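Local atomic coordinates of hemolysin (Streptococcus suis, PDB entry 3HVN), a protein that probably binds cholesterol-containing host membranes and, after a large conformational change, inserts as an oligomeric pore that lyses the cell. Residues Met278-Glu283 against Phe319-Phe324; Tyr182-Ala187 against Gln290-Phe295; Lys406-Trp411 against Asp430-Asn435. The protein carries 1 engineered substitution. All coordinates share one frame; numbering follows the deposited sequence.

Contact 1. Residues Met278-Glu283 against Phe319-Phe324; sequences MFIKLE and FSAYIF
The side chains of Met-278 and Ile-323 lie alongside each other, both leading off in one direction. CG of Met-278 rests on CG2 of Ile-323 at 3.5 Å. The methionine puts CG anti to its backbone N (chi1 -176°) and stays extended until chi3 bends the methyl end. Ile-280 is next on this face. Its CG2 branch meets CB of Ala-321 and also CD1 of Phe-319, at 3.8 Å from the latter. The Phe-319 ring lies obliquely to Ile-280, while CB of Phe-319 approaches CG of Leu-282. Helix 339-350 packs over this face, touching Met-278, Ile-280 and Phe-319. The Ile-323 side chain lies about 4 Å from a bound hexafluoropropanol.

These strands are neighbours in the antiparallel core sheet of the cholesterol-dependent cytolysin fold. As in relatives, this is the sheet that probably opens out when the pore forms. Two backbone pairs bond the strands reciprocally. Phe-279 N gives to Tyr-322 O, and Tyr-322 N returns a nearly straight bond to Phe-279 O (2.8 Å, 172° at the hydrogen). Lys-281 and Ser-320 repeat the exchange. Strand 221-236 continues the sheet beyond 278-283, and Phe-319 bonds through its backbone to Gly-337 beyond the other strand.

The opposite face carries Phe-279, Lys-281, Ser-320 and Tyr-322. CE1 of Phe-324 comes to the edge of the Phe-279 ring, 4.0 Å from CE1 of Phe-279, and near the ring plane. The same Phe-324 atom also lies in plane at the edge of the Tyr-322 ring. Lys-281 bends at chi2 and chi3, which curls its chain over Ser-320. OG of Ser-320 bonds to Leu-208 O of helix 201-208. NZ of Lys-281 makes a long salt bridge to OE2 of Glu-283, at 3.9 Å.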
loop_
_atom_site.group_PDB
_atom_site.type_symbol
_atom_site.label_atom_id
_atom_site.label_comp_id
_atom_site.label_asym_id
_atom_site.label_seq_id
_atom_site.Cartn_x
_atom_site.Cartn_y
_atom_site.Cartn_z
ATOM N N MET A 278 -4.026 -12.821 5.648
ATOM C CA MET A 278 -5.103 -12.217 4.875
ATOM C C MET A 278 -4.582 -11.149 3.919
ATOM O O MET A 278 -4.280 -10.031 4.333
ATOM C CB MET A 278 -6.146 -11.613 5.816
ATOM C CG MET A 278 -7.365 -11.040 5.116
ATOM S SD MET A 278 -8.523 -10.299 6.281
ATOM C CE MET A 278 -8.711 -11.632 7.462
ATOM N N PHE A 279 -4.480 -11.497 2.641
ATOM C CA PHE A 279 -4.041 -10.544 1.627
ATOM C C PHE A 279 -5.237 -9.823 1.018
ATOM O O PHE A 279 -5.991 -10.402 0.238
ATOM C CB PHE A 279 -3.227 -11.250 0.542
ATOM C CG PHE A 279 -1.888 -11.738 1.014
ATOM C CD1 PHE A 279 -1.781 -12.920 1.727
ATOM C CD2 PHE A 279 -0.739 -11.012 0.753
ATOM C CE1 PHE A 279 -0.552 -13.370 2.167
ATOM C CE2 PHE A 279 0.494 -11.458 1.189
ATOM C CZ PHE A 279 0.587 -12.638 1.898
ATOM N N ILE A 280 -5.405 -8.555 1.381
ATOM C CA ILE A 280 -6.585 -7.800 0.977
ATOM C C ILE A 280 -6.279 -6.769 -0.104
ATOM O O ILE A 280 -5.270 -6.067 -0.043
ATOM C CB ILE A 280 -7.224 -7.083 2.180
ATOM C CG1 ILE A 280 -7.129 -7.954 3.433
ATOM C CG2 ILE A 280 -8.670 -6.722 1.877
ATOM C CD1 ILE A 280 -7.688 -7.297 4.675
ATOM N N LYS A 281 -7.163 -6.686 -1.094
ATOM C CA LYS A 281 -7.044 -5.695 -2.156
ATOM C C LYS A 281 -8.169 -4.674 -2.035
ATOM O O LYS A 281 -9.348 -5.031 -2.086
ATOM C CB LYS A 281 -7.082 -6.374 -3.529
ATOM C CG LYS A 281 -6.800 -5.446 -4.705
ATOM C CD LYS A 281 -8.034 -4.657 -5.118
ATOM C CE LYS A 281 -9.087 -5.555 -5.741
ATOM N NZ LYS A 281 -10.295 -4.792 -6.156
ATOM N N LEU A 282 -7.802 -3.406 -1.874
ATOM C CA LEU A 282 -8.790 -2.343 -1.707
ATOM C C LEU A 282 -8.775 -1.368 -2.878
ATOM O O LEU A 282 -7.787 -0.671 -3.098
ATOM C CB LEU A 282 -8.539 -1.575 -0.406
ATOM C CG LEU A 282 -8.872 -2.263 0.919
ATOM C CD1 LEU A 282 -7.939 -3.434 1.178
ATOM C CD2 LEU A 282 -8.797 -1.260 2.059
ATOM N N GLU A 283 -9.874 -1.313 -3.625
ATOM C CA GLU A 283 -9.978 -0.359 -4.723
ATOM C C GLU A 283 -11.041 0.705 -4.464
ATOM O O GLU A 283 -12.118 0.419 -3.916
ATOM C CB GLU A 283 -10.237 -1.068 -6.057
ATOM C CG GLU A 283 -11.630 -1.648 -6.203
ATOM C CD GLU A 283 -12.033 -1.830 -7.654
ATOM O OE1 GLU A 283 -11.431 -1.169 -8.526
ATOM O OE2 GLU A 283 -12.957 -2.628 -7.920
ATOM N N PHE A 319 -13.536 -4.078 -2.170
ATOM C CA PHE A 319 -12.376 -4.884 -1.812
ATOM C C PHE A 319 -12.463 -6.319 -2.318
ATOM O O PHE A 319 -13.526 -6.789 -2.726
ATOM C CB PHE A 319 -12.188 -4.896 -0.295
ATOM C CG PHE A 319 -12.958 -5.981 0.402
ATOM C CD1 PHE A 319 -12.321 -7.135 0.828
ATOM C CD2 PHE A 319 -14.319 -5.853 0.622
ATOM C CE1 PHE A 319 -13.026 -8.138 1.467
ATOM C CE2 PHE A 319 -15.030 -6.854 1.260
ATOM C CZ PHE A 319 -14.382 -7.997 1.682
ATOM N N SER A 320 -11.327 -7.005 -2.283
ATOM C CA SER A 320 -11.261 -8.428 -2.592
ATOM C C SER A 320 -10.111 -9.042 -1.804
ATOM O O SER A 320 -8.954 -8.652 -1.972
ATOM C CB SER A 320 -11.067 -8.653 -4.091
ATOM O OG SER A 320 -9.805 -8.173 -4.519
ATOM N N ALA A 321 -10.430 -10.000 -0.941
ATOM C CA ALA A 321 -9.441 -10.549 -0.023
ATOM C C ALA A 321 -9.180 -12.041 -0.219
ATOM O O ALA A 321 -10.106 -12.829 -0.423
ATOM C CB ALA A 321 -9.845 -10.268 1.420
ATOM N N TYR A 322 -7.904 -12.408 -0.157
ATOM C CA TYR A 322 -7.485 -13.802 -0.171
ATOM C C TYR A 322 -6.995 -14.165 1.225
ATOM O O TYR A 322 -5.959 -13.672 1.676
ATOM C CB TYR A 322 -6.366 -14.009 -1.193
ATOM C CG TYR A 322 -5.800 -15.411 -1.226
ATOM C CD1 TYR A 322 -4.805 -15.801 -0.340
ATOM C CD2 TYR A 322 -6.254 -16.342 -2.151
ATOM C CE1 TYR A 322 -4.283 -17.080 -0.369
ATOM C CE2 TYR A 322 -5.738 -17.623 -2.188
ATOM C CZ TYR A 322 -4.752 -17.987 -1.295
ATOM O OH TYR A 322 -4.235 -19.262 -1.328
ATOM N N ILE A 323 -7.747 -15.019 1.914
ATOM C CA ILE A 323 -7.439 -15.345 3.301
ATOM C C ILE A 323 -7.123 -16.825 3.488
ATOM O O ILE A 323 -7.648 -17.678 2.771
ATOM C CB ILE A 323 -8.600 -14.943 4.245
ATOM C CG1 ILE A 323 -9.644 -16.061 4.348
ATOM C CG2 ILE A 323 -9.244 -13.646 3.778
ATOM C CD1 ILE A 323 -9.422 -17.014 5.509
ATOM N N PHE A 324 -6.260 -17.123 4.454
ATOM C CA PHE A 324 -5.999 -18.507 4.837
ATOM C C PHE A 324 -5.457 -18.611 6.261
ATOM O O PHE A 324 -4.634 -17.799 6.691
ATOM C CB PHE A 324 -5.066 -19.202 3.835
ATOM C CG PHE A 324 -3.691 -18.603 3.758
ATOM C CD1 PHE A 324 -3.416 -17.577 2.869
ATOM C CD2 PHE A 324 -2.667 -19.079 4.561
ATOM C CE1 PHE A 324 -2.149 -17.030 2.791
ATOM C CE2 PHE A 324 -1.399 -18.537 4.487
ATOM C CZ PHE A 324 -1.138 -17.512 3.599
#

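Contact 2. Residues Tyr182-Ala187 against Gln290-Phe295; sequences YDETMA and QVQAAF
Val-291 touches Met-186 where a helix leans against a strand of the core sheet. The strand is 179-186. The helix, 291-300, lies between two core strands in the chain. Cholesterol-dependent cytolysins have two helical bundles that unfold into transmembrane hairpins, and helix 291-300 probably belongs to one of them. The short helix and strand axes are 10.1 Å apart at closest, so side chains make the contact.

Just after the N-cap residue Gln-290, Val-291 offers CG1 to CE of Met-186, at 4.1 Å. Gln-292 comes next and extends to the strand. With chi1 at -162°, CG turns away from the backbone N, and a bend at chi2 brings the amide up to Glu-184 and Met-186. NE2 faces the carboxylate of Glu-184, 2.7 Å from OE1, but the angle is poor for a hydrogen bond. The amide and carboxylate planes are 82° apart. On the other branch, OE1 of Gln-292 lies beside CG of Met-186, and the two side chains run antiparallel alongside each other.

Phe-295 is one turn further on and also packs on Leu-282 and Gln-223. The Met-186 methyl, CE, comes to the edge of the Phe-295 ring, near the ring plane, 4.3 Å from CE2 of Phe-295.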
loop_
_atom_site.group_PDB
_atom_site.type_symbol
_atom_site.label_atom_id
_atom_site.label_comp_id
_atom_site.label_asym_id
_atom_site.label_seq_id
_atom_site.Cartn_x
_atom_site.Cartn_y
_atom_site.Cartn_z
ATOM N N TYR A 182 1.036 -6.042 9.773
ATOM C CA TYR A 182 0.342 -5.260 8.757
ATOM C C TYR A 182 1.309 -4.752 7.691
ATOM O O TYR A 182 2.228 -3.990 7.992
ATOM C CB TYR A 182 -0.379 -4.087 9.426
ATOM C CG TYR A 182 -1.130 -3.178 8.482
ATOM C CD1 TYR A 182 -2.448 -3.442 8.134
ATOM C CD2 TYR A 182 -0.528 -2.044 7.952
ATOM C CE1 TYR A 182 -3.140 -2.608 7.278
ATOM C CE2 TYR A 182 -1.213 -1.206 7.096
ATOM C CZ TYR A 182 -2.519 -1.493 6.761
ATOM O OH TYR A 182 -3.206 -0.661 5.906
ATOM N N ASP A 183 1.099 -5.173 6.447
ATOM C CA ASP A 183 1.977 -4.764 5.352
ATOM C C ASP A 183 1.206 -4.123 4.198
ATOM O O ASP A 183 0.787 -4.809 3.267
ATOM C CB ASP A 183 2.784 -5.960 4.841
ATOM C CG ASP A 183 3.658 -6.574 5.914
ATOM O OD1 ASP A 183 4.069 -5.843 6.841
ATOM O OD2 ASP A 183 3.940 -7.788 5.831
ATOM N N GLU A 184 1.034 -2.807 4.258
ATOM C CA GLU A 184 0.269 -2.088 3.240
ATOM C C GLU A 184 1.156 -1.559 2.117
ATOM O O GLU A 184 2.359 -1.373 2.300
ATOM C CB GLU A 184 -0.504 -0.929 3.875
ATOM C CG GLU A 184 0.378 0.150 4.494
ATOM C CD GLU A 184 0.951 1.106 3.463
ATOM O OE1 GLU A 184 0.395 1.182 2.347
ATOM O OE2 GLU A 184 1.954 1.784 3.770
ATOM N N THR A 185 0.550 -1.314 0.958
ATOM C CA THR A 185 1.252 -0.686 -0.159
ATOM C C THR A 185 0.320 -0.408 -1.335
ATOM O O THR A 185 -0.447 -1.276 -1.749
ATOM C CB THR A 185 2.436 -1.542 -0.649
ATOM O OG1 THR A 185 3.075 -0.890 -1.755
ATOM C CG2 THR A 185 1.955 -2.917 -1.087
ATOM N N MET A 186 0.388 0.807 -1.870
ATOM C CA MET A 186 -0.408 1.170 -3.035
ATOM C C MET A 186 0.047 0.368 -4.250
ATOM O O MET A 186 1.244 0.164 -4.455
ATOM C CB MET A 186 -0.294 2.669 -3.320
ATOM C CG MET A 186 -0.749 3.558 -2.175
ATOM S SD MET A 186 -2.462 3.258 -1.697
ATOM C CE MET A 186 -3.297 3.489 -3.264
ATOM N N ALA A 187 -0.910 -0.087 -5.052
ATOM C CA ALA A 187 -0.595 -0.922 -6.208
ATOM C C ALA A 187 -0.239 -0.095 -7.439
ATOM O O ALA A 187 -0.984 0.802 -7.835
ATOM C CB ALA A 187 -1.751 -1.861 -6.514
ATOM N N GLN A 290 -5.663 11.896 0.808
ATOM C CA GLN A 290 -6.065 11.228 2.048
ATOM C C GLN A 290 -6.375 9.740 1.861
ATOM O O GLN A 290 -6.824 9.067 2.795
ATOM C CB GLN A 290 -7.256 11.947 2.692
ATOM C CG GLN A 290 -7.125 13.464 2.719
ATOM C CD GLN A 290 -8.203 14.130 3.550
ATOM O OE1 GLN A 290 -9.149 14.709 3.014
ATOM N NE2 GLN A 290 -8.069 14.047 4.869
ATOM N N VAL A 291 -6.122 9.230 0.660
ATOM C CA VAL A 291 -6.384 7.826 0.353
ATOM C C VAL A 291 -5.624 6.871 1.269
ATOM O O VAL A 291 -6.228 6.031 1.930
ATOM C CB VAL A 291 -6.052 7.491 -1.113
ATOM C CG1 VAL A 291 -5.823 5.997 -1.279
ATOM C CG2 VAL A 291 -7.166 7.963 -2.021
ATOM N N GLN A 292 -4.301 6.999 1.296
ATOM C CA GLN A 292 -3.460 6.155 2.140
ATOM C C GLN A 292 -4.043 6.055 3.548
ATOM O O GLN A 292 -4.419 4.970 4.011
ATOM C CB GLN A 292 -2.044 6.732 2.211
ATOM C CG GLN A 292 -0.986 5.756 2.694
ATOM C CD GLN A 292 -0.317 5.012 1.556
ATOM O OE1 GLN A 292 -0.226 5.516 0.437
ATOM N NE2 GLN A 292 0.165 3.807 1.838
ATOM N N ALA A 293 -4.114 7.202 4.216
ATOM C CA ALA A 293 -4.663 7.289 5.563
ATOM C C ALA A 293 -6.042 6.649 5.634
ATOM O O ALA A 293 -6.326 5.867 6.540
ATOM C CB ALA A 293 -4.729 8.741 6.013
ATOM N N ALA A 294 -6.897 6.985 4.672
ATOM C CA ALA A 294 -8.233 6.405 4.612
ATOM C C ALA A 294 -8.175 4.881 4.677
ATOM O O ALA A 294 -8.768 4.265 5.564
ATOM C CB ALA A 294 -8.947 6.857 3.354
ATOM N N PHE A 295 -7.449 4.281 3.737
ATOM C CA PHE A 295 -7.306 2.830 3.680
ATOM C C PHE A 295 -6.710 2.266 4.961
ATOM O O PHE A 295 -7.285 1.369 5.573
ATOM C CB PHE A 295 -6.447 2.404 2.485
ATOM C CG PHE A 295 -7.145 2.520 1.162
ATOM C CD1 PHE A 295 -8.522 2.420 1.080
ATOM C CD2 PHE A 295 -6.422 2.702 -0.005
ATOM C CE1 PHE A 295 -9.167 2.520 -0.137
ATOM C CE2 PHE A 295 -7.062 2.799 -1.226
ATOM C CZ PHE A 295 -8.436 2.708 -1.292
#

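Contact 3. Residues Lys406-Trp411 against Asp430-Asn435; sequences KYNITW and DKNGVN
Asn-432 uses its side-chain amide to dock on the backbone of Ile-409, and this polar grip lies at the middle of the contact. OD1 of Asn-432 accepts from Ile-409 N at 2.7 Å. ND2 of Asn-432 gives to Ile-409 O at 2.8 Å. That oxygen lies close to the plane of the asparagine amide, whereas ND2 stands well above the carbonyl plane of Ile-409. The two bonds together fix the rotation of the amide. The Asn-408 side chain stands nearly perpendicular to that of Asn-432, with the amide planes 83° apart.

Backbone bonds take over on the side toward Lys-406. Tyr-407 N gives to Val-434 O at 2.8 Å, almost straight (169°). Gly-433 N gives to Tyr-407 O with a more bent geometry. Lys-406 and Asn-435 then form a non-hydrogen-bonded antiparallel pair.

Both segments lie in the hairpin of strands 404-416 and 422-437, in the C-terminal beta-sandwich domain. Here a type II turn from Lys-431 to Val-434 interrupts the second strand, with Gly-433 at its third position, where the backbone takes a positive phi.

Two lysines act at the turn. Lys-406 bends at chi4, and its NZ reaches a lone pair of Gly-433 O, 3.0 Å away in the carbonyl plane. NZ of Lys-431 makes salt bridges to OD1 of Asp-430 (3.5 Å) and to Glu-442. The Lys-431 side chain touches a bound heptanetriol, whose pocket also includes Thr-437, His-439 and Trp-440.

CG of Lys-406 lies 3.9 Å from CB of Asn-435, an aliphatic touch.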
loop_
_atom_site.group_PDB
_atom_site.type_symbol
_atom_site.label_atom_id
_atom_site.label_comp_id
_atom_site.label_asym_id
_atom_site.label_seq_id
_atom_site.Cartn_x
_atom_site.Cartn_y
_atom_site.Cartn_z
ATOM N N LYS A 406 -16.160 50.177 -16.034
ATOM C CA LYS A 406 -15.162 49.420 -16.777
ATOM C C LYS A 406 -14.818 48.134 -16.040
ATOM O O LYS A 406 -14.416 48.167 -14.874
ATOM C CB LYS A 406 -13.888 50.247 -16.965
ATOM C CG LYS A 406 -13.815 51.022 -18.270
ATOM C CD LYS A 406 -12.550 51.869 -18.321
ATOM C CE LYS A 406 -12.285 52.394 -19.723
ATOM N NZ LYS A 406 -11.900 51.304 -20.661
ATOM N N TYR A 407 -14.980 47.001 -16.717
ATOM C CA TYR A 407 -14.592 45.718 -16.137
ATOM C C TYR A 407 -13.234 45.269 -16.663
ATOM O O TYR A 407 -12.854 45.604 -17.784
ATOM C CB TYR A 407 -15.654 44.650 -16.409
ATOM C CG TYR A 407 -16.681 44.517 -15.307
ATOM C CD1 TYR A 407 -17.700 45.449 -15.161
ATOM C CD2 TYR A 407 -16.634 43.454 -14.414
ATOM C CE1 TYR A 407 -18.641 45.329 -14.154
ATOM C CE2 TYR A 407 -17.569 43.326 -13.403
ATOM C CZ TYR A 407 -18.571 44.266 -13.278
ATOM O OH TYR A 407 -19.503 44.141 -12.275
ATOM N N ASN A 408 -12.502 44.515 -15.849
ATOM C CA ASN A 408 -11.177 44.043 -16.234
ATOM C C ASN A 408 -10.681 42.907 -15.340
ATOM O O ASN A 408 -10.039 43.145 -14.317
ATOM C CB ASN A 408 -10.176 45.200 -16.218
ATOM C CG ASN A 408 -8.867 44.848 -16.898
ATOM O OD1 ASN A 408 -8.755 43.815 -17.557
ATOM N ND2 ASN A 408 -7.870 45.711 -16.744
ATOM N N ILE A 409 -10.983 41.674 -15.734
ATOM C CA ILE A 409 -10.580 40.503 -14.962
ATOM C C ILE A 409 -9.663 39.578 -15.763
ATOM O O ILE A 409 -9.905 39.306 -16.949
ATOM C CB ILE A 409 -11.800 39.717 -14.436
ATOM C CG1 ILE A 409 -12.601 39.127 -15.595
ATOM C CG2 ILE A 409 -12.686 40.616 -13.587
ATOM C CD1 ILE A 409 -13.870 38.428 -15.166
ATOM N N THR A 410 -8.613 39.093 -15.105
ATOM C CA THR A 410 -7.590 38.306 -15.785
ATOM C C THR A 410 -7.102 37.117 -14.958
ATOM O O THR A 410 -7.348 37.039 -13.755
ATOM C CB THR A 410 -6.378 39.182 -16.160
ATOM O OG1 THR A 410 -5.470 38.431 -16.976
ATOM C CG2 THR A 410 -5.657 39.655 -14.907
ATOM N N TRP A 411 -6.411 36.195 -15.622
ATOM C CA TRP A 411 -5.824 35.027 -14.972
ATOM C C TRP A 411 -4.916 34.288 -15.954
ATOM O O TRP A 411 -4.631 34.789 -17.042
ATOM C CB TRP A 411 -6.915 34.091 -14.449
ATOM C CG TRP A 411 -7.691 33.404 -15.532
ATOM C CD1 TRP A 411 -7.428 32.181 -16.079
ATOM C CD2 TRP A 411 -8.856 33.900 -16.202
ATOM N NE1 TRP A 411 -8.356 31.885 -17.046
ATOM C CE2 TRP A 411 -9.245 32.924 -17.141
ATOM C CE3 TRP A 411 -9.609 35.074 -16.098
ATOM C CZ2 TRP A 411 -10.352 33.086 -17.971
ATOM C CZ3 TRP A 411 -10.707 35.232 -16.924
ATOM C CH2 TRP A 411 -11.069 34.243 -17.848
ATOM N N ASP A 430 -13.053 38.338 -22.093
ATOM C CA ASP A 430 -13.277 38.791 -23.463
ATOM C C ASP A 430 -13.890 40.188 -23.524
ATOM O O ASP A 430 -13.780 40.877 -24.538
ATOM C CB ASP A 430 -14.155 37.795 -24.227
ATOM C CG ASP A 430 -15.546 37.665 -23.635
ATOM O OD1 ASP A 430 -15.752 38.106 -22.486
ATOM O OD2 ASP A 430 -16.434 37.117 -24.322
ATOM N N LYS A 431 -14.534 40.602 -22.439
ATOM C CA LYS A 431 -15.151 41.921 -22.377
ATOM C C LYS A 431 -14.315 42.882 -21.536
ATOM O O LYS A 431 -14.772 43.968 -21.169
ATOM C CB LYS A 431 -16.578 41.825 -21.831
ATOM C CG LYS A 431 -17.475 40.877 -22.614
ATOM C CD LYS A 431 -18.909 40.921 -22.110
ATOM C CE LYS A 431 -19.757 39.839 -22.760
ATOM N NZ LYS A 431 -19.267 38.472 -22.422
ATOM N N ASN A 432 -13.087 42.477 -21.231
ATOM C CA ASN A 432 -12.164 43.341 -20.506
ATOM C C ASN A 432 -12.029 44.698 -21.179
ATOM O O ASN A 432 -12.131 44.810 -22.402
ATOM C CB ASN A 432 -10.792 42.681 -20.362
ATOM C CG ASN A 432 -10.687 41.828 -19.117
ATOM O OD1 ASN A 432 -11.647 41.699 -18.359
ATOM N ND2 ASN A 432 -9.515 41.244 -18.897
ATOM N N GLY A 433 -11.801 45.729 -20.375
ATOM C CA GLY A 433 -11.741 47.084 -20.880
ATOM C C GLY A 433 -13.125 47.596 -21.227
ATOM O O GLY A 433 -13.325 48.797 -21.409
ATOM N N VAL A 434 -14.087 46.682 -21.317
ATOM C CA VAL A 434 -15.456 47.061 -21.645
ATOM C C VAL A 434 -16.136 47.779 -20.481
ATOM O O VAL A 434 -15.966 47.412 -19.312
ATOM C CB VAL A 434 -16.300 45.848 -22.095
ATOM C CG1 VAL A 434 -17.782 46.182 -22.055
ATOM C CG2 VAL A 434 -15.890 45.407 -23.494
ATOM N N ASN A 435 -16.895 48.816 -20.821
ATOM C CA ASN A 435 -17.636 49.597 -19.841
ATOM C C ASN A 435 -19.138 49.376 -19.972
ATOM O O ASN A 435 -19.708 49.524 -21.054
ATOM C CB ASN A 435 -17.295 51.084 -19.977
ATOM C CG ASN A 435 -17.399 51.581 -21.408
ATOM O OD1 ASN A 435 -17.789 50.841 -22.311
ATOM N ND2 ASN A 435 -17.047 52.843 -21.620
#

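Contacts 1 and 2 are buried and serve the same sheet. They touch where CD2 of Leu-282 packs on CD1 of Phe-295 at 3.8 Å. Strand 276-284 leads on to helix 291-300, so one passage of chain supplies one segment to each contact. Contact 1 pairs neighbouring strands by backbone bonds and is lined mainly by apolar side chains. Contact 2 sets a helix on a strand of that sheet through side chains alone. Contact 3 is a surface contact in the beta-sandwich domain, its centre about 56 Å from that of contact 1. There one strand meets a turn that interrupts its hairpin partner; an asparagine amide and a lysine ammonium supplement the backbone bonds.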